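Local atomic coordinates of GH127 beta-L-arabinofuranoside (Geobacillus stearothermophilus, PDB entry 4QK0), a protein that probably hydrolyses beta-L-arabinofuranosidic linkages as a glycoside hydrolase of family 127. Residues P624-P629 with C634-G639; I628-W633 with M641-N646; V550-G555 with V594-I599. One frame throughout, in Å; residues are numbered along the deposited sequence.

Contact 1 (P624-P629 with C634-G639); sequences PFRAIP and CNRGEG
R636 reaches from the loop between strands 620-629 and 641-647 back to R626 and I628 on the first of these strands, within the GH127 C-terminal domain. The backbones stay well apart, I628 CA and C634 CA being 10.7 Å from each other, so long side chains must bridge the gap, above all R636. From CB, the R636 chain leaves with CG beside its own backbone N and opposite the carbonyl carbon, runs extended through CD, then bends at chi3 (-59°). CB, CG, CD and NE have no close partner on 624-629; V564 of the short helix 563-566 touches the side chain from outside. The bend delivers NH2 to I628, where it lies against the isoleucine branches, 4.0 Å from I628 CD1 and 4.1 Å from I628 CG2, the two side chains running past one another in opposite directions. R636 NH2 also forms salt bridges to D565 and E562, so this apolar neighbour flanks an end that is already paired. On the NH1 side, R626 NH2 comes in near the plane of the R636 guanidinium, at its edge, while the two guanidinium planes are inclined by 49°. D565 probably offsets the closeness of these like charges, its two oxygens being divided between them: OD1 binds R626 NH2 and OD2 binds R636 NH2. Between the arginines themselves, R626 NH2 and R636 NH1 are 3.9 Å apart.

Contact 2 (I628-W633 with M641-N646); sequences IPYYAW and MVVWVN
The methyl carbon of selenomethionine M641, which carries selenium in place of the natural sulfur, sits squarely over the indole of W633: CE is 3.7 Å from the centroid of the six-membered ring and only 18° off its normal, a CH-pi contact. The closest ring atom is W633 CE2, 3.5 Å from M641 CE. The rest of the M641 chain follows the same ring face, with M641 CB 3.5 Å from W633 CE3 and M641 CG also close to W633 CE3. What folds the chain onto the indole is a pair of bends, chi2 at -87° and chi3 at -71°, after a first torsion that sets CG anti to the backbone N. The chi2 bend sets SE above the five-membered ring, farther off, at 4.8 Å from its centroid, and the chi3 bend then swings CE over the six-membered ring.

Y630 meets the same residue differently. M641 SE lies toward the edge of the phenol ring, 5.5 Å from its centroid, and M641 CE approaches Y630 CE1 obliquely. Beside it, V643 CG2 packs on Y630 CD1 at 3.6 Å, crossing the tyrosine at about a right angle, while the valine side chain also touches A551 of strand 549-554.

The two rings are set by a 3-10 turn at the end of strand 620-629, in which W633 N bonds to Y630 O and A632 N to P629 O. Outside the segments, P384 O holds the Y630 hydroxyl, R404 makes a cation-pi contact with W633, and F380 meets the indole with its ring. All four contacting residues are buried. The arrangement is a double Met-aromatic contact, one selenomethionine side chain meeting two rings, joining the turn after strand 620-629 to strand 641-647 of the C-terminal domain.

Contact 3 (V550-G555 with V594-I599); sequences VALQRG and VVITGI
R554 lies across V594 at about a right angle, with V594 CG1 over one face of its guanidinium, 4.2 Å from R554 CZ. Its chain is extended from CG to NE, which carries the charged end clear of its own strand; the last torsion (chi4 -83°) then turns the flat group so that a face meets the valine. V594 uses both branches, CG2 approaching R554 NH1 to 3.8 Å. The same NH1 is hydrogen-bonded to W465 O, which fixes the polar end above an apolar neighbour. Strands 549-554 and 593-603 are not paired: their local axes are 9.2 Å apart at 135°, facing one another in the curled mixed sheet of the C-terminal domain, with Y559 of strand 557-562 touching L552, R554 and I596. I596 projects toward both partners. CG1 stands beside the backbone N (chi1 -69°) and the extended second torsion carries CD1 on to within 4.3 Å of R554 CB, while CG2, anti to that N, meets L552 CD1 at 4.2 Å. With an alanine at R554, W465 O would probably lose the NH1 donor, and a gap would be likely to open where the guanidinium lies against the V594 methyls. L552 and I596 cross obliquely, branch against branch.

How the contacts relate
All three contacts belong to the C-terminal domain and reach the same curled sheet, on one side of the chain's centre. Contacts 1 and 2 share strand 620-629, including I628 and P629, and their centres are about 7 Å apart; contact 3 joins that strand by backbone bonds, A627 N lying 2.8 Å from I596 O. It also abuts contact 2, where V645 N is 2.7 Å from V550 O. Chemistry follows depth. Contact 2 is wholly buried, and is aromatic and apolar; contact 3 is largely buried and aliphatic, with one partly exposed arginine; contact 1, only partly buried, sets two arginines beside a buried isoleucine, their charges met by carboxylates from neighbouring elements.

Contact 1 (P624-P629 with C634-G639)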
ATOM      1  N   PRO A 624     -26.391 -12.212 -12.693  1.00 41.65           N
ATOM      2  CA  PRO A 624     -26.145 -11.355 -13.848  1.00 38.79           C
ATOM      3  C   PRO A 624     -25.130 -10.261 -13.474  1.00 35.61           C
ATOM      4  O   PRO A 624     -25.076  -9.883 -12.295  1.00 32.92           O
ATOM      5  CB  PRO A 624     -27.516 -10.690 -14.082  1.00 42.85           C
ATOM      6  CG  PRO A 624     -28.099 -10.580 -12.689  1.00 45.64           C
ATOM      7  CD  PRO A 624     -27.605 -11.806 -11.938  1.00 43.41           C
ATOM      8  N   PHE A 625     -24.294  -9.803 -14.423  1.00 31.81           N
ATOM      9  CA  PHE A 625     -23.490  -8.572 -14.202  1.00 28.01           C
ATOM     10  C   PHE A 625     -23.607  -7.626 -15.342  1.00 25.58           C
ATOM     11  O   PHE A 625     -23.854  -8.026 -16.465  1.00 28.54           O
ATOM     12  CB  PHE A 625     -21.995  -8.832 -13.982  1.00 27.56           C
ATOM     13  CG  PHE A 625     -21.251  -9.170 -15.223  1.00 27.61           C
ATOM     14  CD1 PHE A 625     -20.612  -8.201 -16.015  1.00 28.32           C
ATOM     15  CD2 PHE A 625     -21.157 -10.486 -15.596  1.00 28.94           C
ATOM     16  CE1 PHE A 625     -19.904  -8.572 -17.165  1.00 30.52           C
ATOM     17  CE2 PHE A 625     -20.467 -10.846 -16.737  1.00 29.30           C
ATOM     18  CZ  PHE A 625     -19.831  -9.895 -17.505  1.00 30.27           C
ATOM     19  N   ARG A 626     -23.253  -6.400 -15.051  1.00 28.47           N
ATOM     20  CA  ARG A 626     -23.165  -5.387 -16.041  1.00 32.39           C
ATOM     21  C   ARG A 626     -21.919  -4.550 -15.902  1.00 30.01           C
ATOM     22  O   ARG A 626     -21.579  -4.048 -14.798  1.00 30.36           O
ATOM     23  CB  ARG A 626     -24.401  -4.473 -15.951  1.00 33.54           C
ATOM     24  CG  ARG A 626     -24.436  -3.533 -17.133  1.00 37.99           C
ATOM     25  CD  ARG A 626     -25.831  -3.013 -17.394  1.00 40.37           C
ATOM     26  NE  ARG A 626     -26.066  -1.901 -16.500  1.00 45.21           N
ATOM     27  CZ  ARG A 626     -26.992  -0.975 -16.683  1.00 48.66           C
ATOM     28  NH1 ARG A 626     -27.755  -1.015 -17.768  1.00 50.58           N
ATOM     29  NH2 ARG A 626     -27.141  -0.016 -15.781  1.00 48.37           N
ATOM     30  N   ALA A 627     -21.266  -4.320 -17.050  1.00 28.13           N
ATOM     31  CA  ALA A 627     -20.044  -3.557 -17.072  1.00 28.02           C
ATOM     32  C   ALA A 627     -20.272  -2.320 -17.928  1.00 27.49           C
ATOM     33  O   ALA A 627     -20.958  -2.386 -18.936  1.00 24.34           O
ATOM     34  CB  ALA A 627     -18.895  -4.408 -17.595  1.00 26.98           C
ATOM     35  N   ILE A 628     -19.633  -1.228 -17.534  1.00 24.74           N
ATOM     36  CA  ILE A 628     -19.670   0.019 -18.257  1.00 26.04           C
ATOM     37  C   ILE A 628     -18.230   0.510 -18.569  1.00 28.40           C
ATOM     38  O   ILE A 628     -17.264  -0.034 -18.035  1.00 29.22           O
ATOM     39  CB  ILE A 628     -20.386   1.117 -17.436  1.00 26.58           C
ATOM     40  CG1 ILE A 628     -19.728   1.294 -16.058  1.00 26.52           C
ATOM     41  CG2 ILE A 628     -21.863   0.755 -17.250  1.00 28.89           C
ATOM     42  CD1 ILE A 628     -19.409   2.703 -15.717  1.00 26.60           C
ATOM     43  N   PRO A 629     -18.093   1.536 -19.445  1.00 28.48           N
ATOM     44  CA  PRO A 629     -16.783   2.017 -19.786  1.00 26.32           C
ATOM     45  C   PRO A 629     -16.079   2.606 -18.602  1.00 23.61           C
ATOM     46  O   PRO A 629     -16.688   3.363 -17.832  1.00 24.69           O
ATOM     47  CB  PRO A 629     -17.087   3.135 -20.824  1.00 26.77           C
ATOM     48  CG  PRO A 629     -18.302   2.676 -21.507  1.00 26.08           C
ATOM     49  CD  PRO A 629     -19.114   2.063 -20.388  1.00 28.25           C
ATOM     50  N   CYS A 634     -18.013   6.286 -11.630  1.00 24.61           N
ATOM     51  CA  CYS A 634     -18.162   7.323 -10.588  1.00 21.76           C
ATOM     52  C   CYS A 634     -18.965   8.533 -11.054  1.00 21.69           C
ATOM     53  O   CYS A 634     -18.741   9.639 -10.569  1.00 18.67           O
ATOM     54  CB  CYS A 634     -16.818   7.772 -10.085  1.00 24.02           C
ATOM     55  SG  CYS A 634     -16.790   8.403  -8.413  1.00 29.18           S
ATOM     56  N   ASN A 635     -19.908   8.311 -11.954  1.00 21.71           N
ATOM     57  CA  ASN A 635     -20.898   9.328 -12.264  1.00 28.73           C
ATOM     58  C   ASN A 635     -22.281   9.018 -11.657  1.00 32.65           C
ATOM     59  O   ASN A 635     -23.193   9.770 -11.840  1.00 35.12           O
ATOM     60  CB  ASN A 635     -21.045   9.512 -13.784  1.00 29.12           C
ATOM     61  CG  ASN A 635     -19.846  10.245 -14.363  1.00 28.53           C
ATOM     62  OD1 ASN A 635     -19.790  11.465 -14.397  1.00 28.04           O
ATOM     63  ND2 ASN A 635     -18.865   9.479 -14.768  1.00 28.65           N
ATOM     64  N   ARG A 636     -22.402   7.919 -10.916  1.00 33.61           N
ATOM     65  CA  ARG A 636     -23.653   7.521 -10.312  1.00 30.40           C
ATOM     66  C   ARG A 636     -23.462   7.226  -8.836  1.00 27.49           C
ATOM     67  O   ARG A 636     -24.052   6.350  -8.291  1.00 32.35           O
ATOM     68  CB  ARG A 636     -24.170   6.322 -11.055  1.00 29.77           C
ATOM     69  CG  ARG A 636     -24.508   6.670 -12.500  1.00 27.72           C
ATOM     70  CD  ARG A 636     -24.811   5.451 -13.347  1.00 27.77           C
ATOM     71  NE  ARG A 636     -23.697   4.502 -13.383  1.00 28.47           N
ATOM     72  CZ  ARG A 636     -23.818   3.207 -13.642  1.00 26.64           C
ATOM     73  NH1 ARG A 636     -25.010   2.663 -13.855  1.00 27.72           N
ATOM     74  NH2 ARG A 636     -22.761   2.431 -13.611  1.00 28.26           N
ATOM     75  N   GLY A 637     -22.648   8.032  -8.194  1.00 28.82           N
ATOM     76  CA  GLY A 637     -22.430   7.975  -6.771  1.00 27.56           C
ATOM     77  C   GLY A 637     -21.275   7.088  -6.344  1.00 32.22           C
ATOM     78  O   GLY A 637     -20.770   6.243  -7.087  1.00 27.31           O
ATOM     79  N   GLU A 638     -20.877   7.302  -5.106  1.00 34.47           N
ATOM     80  CA  GLU A 638     -19.806   6.560  -4.480  1.00 36.61           C
ATOM     81  C   GLU A 638     -20.117   5.066  -4.442  1.00 32.87           C
ATOM     82  O   GLU A 638     -21.255   4.649  -4.243  1.00 32.53           O
ATOM     83  CB  GLU A 638     -19.565   7.091  -3.074  1.00 36.73           C
ATOM     84  CG  GLU A 638     -18.288   6.575  -2.435  1.00 41.66           C
ATOM     85  CD  GLU A 638     -17.814   7.412  -1.245  1.00 38.94           C
ATOM     86  OE1 GLU A 638     -17.934   8.643  -1.258  1.00 52.52           O
ATOM     87  OE2 GLU A 638     -17.350   6.825  -0.260  1.00 39.75           O
ATOM     88  N   GLY A 639     -19.107   4.260  -4.723  1.00 28.62           N
ATOM     89  CA  GLY A 639     -19.265   2.823  -4.675  1.00 30.66           C
ATOM     90  C   GLY A 639     -18.012   2.101  -5.123  1.00 32.84           C
ATOM     91  O   GLY A 639     -17.052   2.722  -5.618  1.00 35.39           O
TER

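Contact 2 (I628-W633 with M641-N646)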
ATOM      1  N   ILE A 628     -19.633  -1.228 -17.534  1.00 24.74           N
ATOM      2  CA  ILE A 628     -19.670   0.019 -18.257  1.00 26.04           C
ATOM      3  C   ILE A 628     -18.230   0.510 -18.569  1.00 28.40           C
ATOM      4  O   ILE A 628     -17.264  -0.034 -18.035  1.00 29.22           O
ATOM      5  CB  ILE A 628     -20.386   1.117 -17.436  1.00 26.58           C
ATOM      6  CG1 ILE A 628     -19.728   1.294 -16.058  1.00 26.52           C
ATOM      7  CG2 ILE A 628     -21.863   0.755 -17.250  1.00 28.89           C
ATOM      8  CD1 ILE A 628     -19.409   2.703 -15.717  1.00 26.60           C
ATOM      9  N   PRO A 629     -18.093   1.536 -19.445  1.00 28.48           N
ATOM     10  CA  PRO A 629     -16.783   2.017 -19.786  1.00 26.32           C
ATOM     11  C   PRO A 629     -16.079   2.606 -18.602  1.00 23.61           C
ATOM     12  O   PRO A 629     -16.688   3.363 -17.832  1.00 24.69           O
ATOM     13  CB  PRO A 629     -17.087   3.135 -20.824  1.00 26.77           C
ATOM     14  CG  PRO A 629     -18.302   2.676 -21.507  1.00 26.08           C
ATOM     15  CD  PRO A 629     -19.114   2.063 -20.388  1.00 28.25           C
ATOM     16  N   TYR A 630     -14.791   2.320 -18.490  1.00 21.29           N
ATOM     17  CA  TYR A 630     -13.990   2.802 -17.386  1.00 21.13           C
ATOM     18  C   TYR A 630     -14.091   4.285 -17.220  1.00 20.28           C
ATOM     19  O   TYR A 630     -14.296   4.761 -16.097  1.00 19.33           O
ATOM     20  CB  TYR A 630     -12.517   2.383 -17.536  1.00 20.51           C
ATOM     21  CG  TYR A 630     -11.638   2.986 -16.477  1.00 19.58           C
ATOM     22  CD1 TYR A 630     -11.530   2.414 -15.226  1.00 19.06           C
ATOM     23  CD2 TYR A 630     -10.871   4.107 -16.744  1.00 19.05           C
ATOM     24  CE1 TYR A 630     -10.717   3.001 -14.255  1.00 20.12           C
ATOM     25  CE2 TYR A 630     -10.037   4.646 -15.786  1.00 20.42           C
ATOM     26  CZ  TYR A 630      -9.987   4.106 -14.536  1.00 18.06           C
ATOM     27  OH  TYR A 630      -9.170   4.682 -13.619  1.00 21.85           O
ATOM     28  N   TYR A 631     -13.984   5.027 -18.330  1.00 20.66           N
ATOM     29  CA  TYR A 631     -13.979   6.501 -18.235  1.00 20.42           C
ATOM     30  C   TYR A 631     -15.219   7.023 -17.572  1.00 19.78           C
ATOM     31  O   TYR A 631     -15.189   8.121 -16.946  1.00 21.95           O
ATOM     32  CB  TYR A 631     -13.802   7.207 -19.634  1.00 20.33           C
ATOM     33  CG  TYR A 631     -14.995   7.144 -20.515  1.00 17.64           C
ATOM     34  CD1 TYR A 631     -16.113   7.965 -20.269  1.00 17.77           C
ATOM     35  CD2 TYR A 631     -15.076   6.230 -21.539  1.00 17.31           C
ATOM     36  CE1 TYR A 631     -17.269   7.870 -21.063  1.00 18.06           C
ATOM     37  CE2 TYR A 631     -16.213   6.138 -22.336  1.00 19.37           C
ATOM     38  CZ  TYR A 631     -17.327   6.991 -22.083  1.00 19.41           C
ATOM     39  OH  TYR A 631     -18.464   6.904 -22.887  1.00 23.63           O
ATOM     40  N   ALA A 632     -16.327   6.279 -17.718  1.00 19.93           N
ATOM     41  CA  ALA A 632     -17.631   6.736 -17.183  1.00 22.73           C
ATOM     42  C   ALA A 632     -17.962   6.321 -15.757  1.00 24.88           C
ATOM     43  O   ALA A 632     -19.075   6.568 -15.292  1.00 25.62           O
ATOM     44  CB  ALA A 632     -18.741   6.266 -18.082  1.00 22.96           C
ATOM     45  N   TRP A 633     -17.023   5.698 -15.057  1.00 24.86           N
ATOM     46  CA  TRP A 633     -17.281   5.266 -13.683  1.00 26.10           C
ATOM     47  C   TRP A 633     -17.399   6.485 -12.790  1.00 24.09           C
ATOM     48  O   TRP A 633     -16.985   7.590 -13.157  1.00 29.67           O
ATOM     49  CB  TRP A 633     -16.182   4.247 -13.213  1.00 24.85           C
ATOM     50  CG  TRP A 633     -15.003   4.838 -12.496  1.00 22.69           C
ATOM     51  CD1 TRP A 633     -13.916   5.401 -13.046  1.00 20.81           C
ATOM     52  CD2 TRP A 633     -14.818   4.904 -11.074  1.00 24.28           C
ATOM     53  NE1 TRP A 633     -13.096   5.878 -12.077  1.00 20.57           N
ATOM     54  CE2 TRP A 633     -13.611   5.560 -10.849  1.00 21.64           C
ATOM     55  CE3 TRP A 633     -15.599   4.494  -9.965  1.00 24.97           C
ATOM     56  CZ2 TRP A 633     -13.118   5.805  -9.569  1.00 23.51           C
ATOM     57  CZ3 TRP A 633     -15.129   4.743  -8.705  1.00 24.76           C
ATOM     58  CH2 TRP A 633     -13.879   5.377  -8.505  1.00 25.09           C
HETATM   59  N   MSE A 641     -15.603  -0.210  -7.411  1.00 26.78           N
HETATM   60  CA  MSE A 641     -15.320  -0.364  -8.865  1.00 25.33           C
HETATM   61  C   MSE A 641     -14.129  -1.249  -9.057  1.00 22.42           C
HETATM   62  O   MSE A 641     -13.206  -1.176  -8.288  1.00 25.16           O
HETATM   63  CB  MSE A 641     -15.088   1.026  -9.464  1.00 23.00           C
HETATM   64  CG  MSE A 641     -14.852   0.991 -10.971  1.00 23.78           C
HETATM   65 SE   MSE A 641     -12.911   0.693 -11.337  1.00 21.44          SE
HETATM   66  CE  MSE A 641     -12.220   2.357 -10.794  1.00 21.72           C
ATOM     67  N   VAL A 642     -14.180  -2.148 -10.039  1.00 23.94           N
ATOM     68  CA  VAL A 642     -13.017  -2.884 -10.457  1.00 23.13           C
ATOM     69  C   VAL A 642     -12.956  -2.997 -11.938  1.00 22.56           C
ATOM     70  O   VAL A 642     -13.968  -3.098 -12.574  1.00 21.09           O
ATOM     71  CB  VAL A 642     -12.930  -4.335  -9.913  1.00 24.69           C
ATOM     72  CG1 VAL A 642     -12.720  -4.326  -8.421  1.00 30.06           C
ATOM     73  CG2 VAL A 642     -14.171  -5.133 -10.211  1.00 24.39           C
ATOM     74  N   VAL A 643     -11.718  -3.057 -12.449  1.00 21.92           N
ATOM     75  CA  VAL A 643     -11.435  -3.356 -13.846  1.00 21.13           C
ATOM     76  C   VAL A 643     -11.023  -4.808 -13.966  1.00 20.54           C
ATOM     77  O   VAL A 643     -11.577  -5.554 -14.776  1.00 18.05           O
ATOM     78  CB  VAL A 643     -10.287  -2.477 -14.407  1.00 22.38           C
ATOM     79  CG1 VAL A 643      -9.798  -2.953 -15.783  1.00 21.80           C
ATOM     80  CG2 VAL A 643     -10.746  -1.044 -14.510  1.00 24.87           C
ATOM     81  N   TRP A 644     -10.045  -5.214 -13.158  1.00 20.81           N
ATOM     82  CA  TRP A 644      -9.570  -6.547 -13.254  1.00 22.50           C
ATOM     83  C   TRP A 644     -10.441  -7.432 -12.369  1.00 24.44           C
ATOM     84  O   TRP A 644     -10.387  -7.355 -11.143  1.00 28.59           O
ATOM     85  CB  TRP A 644      -8.097  -6.608 -12.865  1.00 21.53           C
ATOM     86  CG  TRP A 644      -7.260  -5.993 -13.887  1.00 22.23           C
ATOM     87  CD1 TRP A 644      -6.782  -4.713 -13.912  1.00 21.42           C
ATOM     88  CD2 TRP A 644      -6.764  -6.631 -15.055  1.00 21.89           C
ATOM     89  NE1 TRP A 644      -6.068  -4.509 -15.036  1.00 24.08           N
ATOM     90  CE2 TRP A 644      -6.013  -5.686 -15.747  1.00 22.71           C
ATOM     91  CE3 TRP A 644      -6.876  -7.921 -15.576  1.00 23.13           C
ATOM     92  CZ2 TRP A 644      -5.377  -5.973 -16.951  1.00 23.48           C
ATOM     93  CZ3 TRP A 644      -6.228  -8.215 -16.743  1.00 25.19           C
ATOM     94  CH2 TRP A 644      -5.503  -7.224 -17.444  1.00 23.90           C
ATOM     95  N   VAL A 645     -11.192  -8.314 -12.980  1.00 26.76           N
ATOM     96  CA  VAL A 645     -12.078  -9.195 -12.231  1.00 28.16           C
ATOM     97  C   VAL A 645     -11.518 -10.612 -12.126  1.00 27.51           C
ATOM     98  O   VAL A 645     -10.878 -11.104 -13.058  1.00 23.80           O
ATOM     99  CB  VAL A 645     -13.582  -9.060 -12.668  1.00 31.43           C
ATOM    100  CG1 VAL A 645     -13.815  -8.099 -13.797  1.00 33.48           C
ATOM    101  CG2 VAL A 645     -14.288 -10.362 -12.915  1.00 31.13           C
ATOM    102  N   ASN A 646     -11.716 -11.225 -10.976  1.00 26.57           N
ATOM    103  CA  ASN A 646     -11.361 -12.598 -10.767  1.00 27.15           C
ATOM    104  C   ASN A 646     -11.999 -13.546 -11.735  1.00 28.67           C
ATOM    105  O   ASN A 646     -13.137 -13.442 -12.039  1.00 28.82           O
ATOM    106  CB  ASN A 646     -11.669 -13.057  -9.353  1.00 27.31           C
ATOM    107  CG  ASN A 646     -10.789 -12.441  -8.347  1.00 23.10           C
ATOM    108  OD1 ASN A 646     -11.248 -11.765  -7.503  1.00 32.67           O
ATOM    109  ND2 ASN A 646      -9.540 -12.675  -8.437  1.00 21.72           N
TER

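Contact 3 (V550-G555 with V594-I599)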
ATOM      1  N   VAL A 550      -9.027 -10.987 -15.085  1.00 28.38           N
ATOM      2  CA  VAL A 550      -9.331 -10.714 -16.477  1.00 26.87           C
ATOM      3  C   VAL A 550     -10.032  -9.366 -16.545  1.00 26.65           C
ATOM      4  O   VAL A 550     -10.684  -8.956 -15.580  1.00 22.49           O
ATOM      5  CB  VAL A 550     -10.200 -11.834 -17.044  1.00 27.60           C
ATOM      6  CG1 VAL A 550     -11.578 -11.806 -16.444  1.00 29.15           C
ATOM      7  CG2 VAL A 550     -10.324 -11.750 -18.544  1.00 29.29           C
ATOM      8  N   ALA A 551      -9.809  -8.637 -17.642  1.00 25.46           N
ATOM      9  CA  ALA A 551     -10.429  -7.332 -17.863  1.00 23.46           C
ATOM     10  C   ALA A 551     -11.247  -7.454 -19.089  1.00 24.87           C
ATOM     11  O   ALA A 551     -10.894  -8.159 -20.042  1.00 24.33           O
ATOM     12  CB  ALA A 551      -9.395  -6.231 -18.017  1.00 23.06           C
ATOM     13  N   LEU A 552     -12.347  -6.732 -19.114  1.00 24.83           N
ATOM     14  CA  LEU A 552     -13.138  -6.685 -20.345  1.00 24.90           C
ATOM     15  C   LEU A 552     -12.835  -5.438 -21.181  1.00 23.03           C
ATOM     16  O   LEU A 552     -12.644  -4.343 -20.660  1.00 23.89           O
ATOM     17  CB  LEU A 552     -14.610  -6.689 -20.001  1.00 26.12           C
ATOM     18  CG  LEU A 552     -15.012  -7.932 -19.229  1.00 27.86           C
ATOM     19  CD1 LEU A 552     -16.462  -7.846 -18.869  1.00 29.61           C
ATOM     20  CD2 LEU A 552     -14.766  -9.215 -20.003  1.00 27.74           C
ATOM     21  N   GLN A 553     -12.745  -5.640 -22.491  1.00 23.63           N
ATOM     22  CA  GLN A 553     -12.490  -4.564 -23.423  1.00 25.28           C
ATOM     23  C   GLN A 553     -13.298  -4.784 -24.709  1.00 25.28           C
ATOM     24  O   GLN A 553     -13.409  -5.893 -25.222  1.00 22.84           O
ATOM     25  CB  GLN A 553     -11.005  -4.464 -23.753  1.00 26.07           C
ATOM     26  CG  GLN A 553     -10.673  -3.256 -24.615  1.00 30.58           C
ATOM     27  CD  GLN A 553      -9.195  -2.991 -24.845  1.00 27.95           C
ATOM     28  OE1 GLN A 553      -8.361  -3.293 -24.003  1.00 35.49           O
ATOM     29  NE2 GLN A 553      -8.889  -2.309 -25.950  1.00 27.79           N
ATOM     30  N   ARG A 554     -13.781  -3.689 -25.266  1.00 26.66           N
ATOM     31  CA  ARG A 554     -14.463  -3.727 -26.588  1.00 26.72           C
ATOM     32  C   ARG A 554     -14.030  -2.548 -27.454  1.00 22.94           C
ATOM     33  O   ARG A 554     -14.171  -1.393 -27.042  1.00 22.54           O
ATOM     34  CB  ARG A 554     -15.958  -3.660 -26.347  1.00 28.51           C
ATOM     35  CG  ARG A 554     -16.795  -3.634 -27.600  1.00 30.95           C
ATOM     36  CD  ARG A 554     -18.292  -3.697 -27.299  1.00 31.24           C
ATOM     37  NE  ARG A 554     -18.994  -3.780 -28.586  1.00 30.81           N
ATOM     38  CZ  ARG A 554     -19.303  -2.739 -29.356  1.00 29.68           C
ATOM     39  NH1 ARG A 554     -19.038  -1.506 -29.003  1.00 30.21           N
ATOM     40  NH2 ARG A 554     -19.878  -2.943 -30.504  1.00 34.48           N
ATOM     41  N   GLY A 555     -13.502  -2.814 -28.648  1.00 23.31           N
ATOM     42  CA  GLY A 555     -12.907  -1.714 -29.422  1.00 23.04           C
ATOM     43  C   GLY A 555     -11.776  -1.175 -28.577  1.00 23.11           C
ATOM     44  O   GLY A 555     -11.086  -1.945 -27.897  1.00 25.47           O
ATOM     45  N   VAL A 594     -22.215   1.896 -24.869  1.00 24.70           N
ATOM     46  CA  VAL A 594     -22.416   0.499 -24.979  1.00 24.56           C
ATOM     47  C   VAL A 594     -22.121  -0.122 -23.575  1.00 27.42           C
ATOM     48  O   VAL A 594     -21.130   0.215 -22.905  1.00 24.67           O
ATOM     49  CB  VAL A 594     -21.517  -0.121 -26.053  1.00 24.80           C
ATOM     50  CG1 VAL A 594     -21.593  -1.647 -26.011  1.00 25.03           C
ATOM     51  CG2 VAL A 594     -21.940   0.327 -27.440  1.00 24.77           C
ATOM     52  N   VAL A 595     -22.952  -1.076 -23.157  1.00 27.20           N
ATOM     53  CA  VAL A 595     -22.701  -1.801 -21.902  1.00 28.07           C
ATOM     54  C   VAL A 595     -22.445  -3.231 -22.254  1.00 27.97           C
ATOM     55  O   VAL A 595     -22.846  -3.694 -23.314  1.00 30.32           O
ATOM     56  CB  VAL A 595     -23.876  -1.720 -20.916  1.00 28.42           C
ATOM     57  CG1 VAL A 595     -24.214  -0.291 -20.626  1.00 28.28           C
ATOM     58  CG2 VAL A 595     -25.097  -2.429 -21.475  1.00 31.01           C
ATOM     59  N   ILE A 596     -21.772  -3.951 -21.351  1.00 30.28           N
ATOM     60  CA  ILE A 596     -21.500  -5.385 -21.552  1.00 30.20           C
ATOM     61  C   ILE A 596     -22.165  -6.176 -20.441  1.00 30.93           C
ATOM     62  O   ILE A 596     -22.104  -5.779 -19.279  1.00 36.04           O
ATOM     63  CB  ILE A 596     -19.993  -5.649 -21.546  1.00 30.18           C
ATOM     64  CG1 ILE A 596     -19.377  -5.030 -22.792  1.00 29.68           C
ATOM     65  CG2 ILE A 596     -19.694  -7.139 -21.454  1.00 28.90           C
ATOM     66  CD1 ILE A 596     -17.892  -5.051 -22.781  1.00 29.31           C
ATOM     67  N   THR A 597     -22.841  -7.270 -20.797  1.00 31.59           N
ATOM     68  CA  THR A 597     -23.589  -8.033 -19.816  1.00 36.96           C
ATOM     69  C   THR A 597     -23.254  -9.477 -19.947  1.00 34.71           C
ATOM     70  O   THR A 597     -22.859  -9.937 -21.001  1.00 39.55           O
ATOM     71  CB  THR A 597     -25.143  -7.821 -19.903  1.00 36.99           C
ATOM     72  OG1 THR A 597     -25.631  -8.321 -21.142  1.00 43.67           O
ATOM     73  CG2 THR A 597     -25.540  -6.345 -19.789  1.00 36.76           C
ATOM     74  N   GLY A 598     -23.480 -10.197 -18.860  1.00 37.38           N
ATOM     75  CA  GLY A 598     -23.280 -11.649 -18.824  1.00 36.87           C
ATOM     76  C   GLY A 598     -23.622 -12.200 -17.464  1.00 36.61           C
ATOM     77  O   GLY A 598     -24.296 -11.543 -16.643  1.00 37.56           O
ATOM     78  N   ILE A 599     -23.160 -13.408 -17.218  1.00 40.44           N
ATOM     79  CA  ILE A 599     -23.486 -14.138 -15.983  1.00 46.44           C
ATOM     80  C   ILE A 599     -22.181 -14.411 -15.285  1.00 41.83           C
ATOM     81  O   ILE A 599     -21.366 -15.095 -15.823  1.00 43.35           O
ATOM     82  CB  ILE A 599     -24.209 -15.505 -16.263  1.00 51.94           C
ATOM     83  CG1 ILE A 599     -25.533 -15.305 -17.021  1.00 51.00           C
ATOM     84  CG2 ILE A 599     -24.528 -16.287 -14.966  1.00 56.70           C
ATOM     85  CD1 ILE A 599     -26.526 -14.398 -16.328  1.00 55.86           C
TER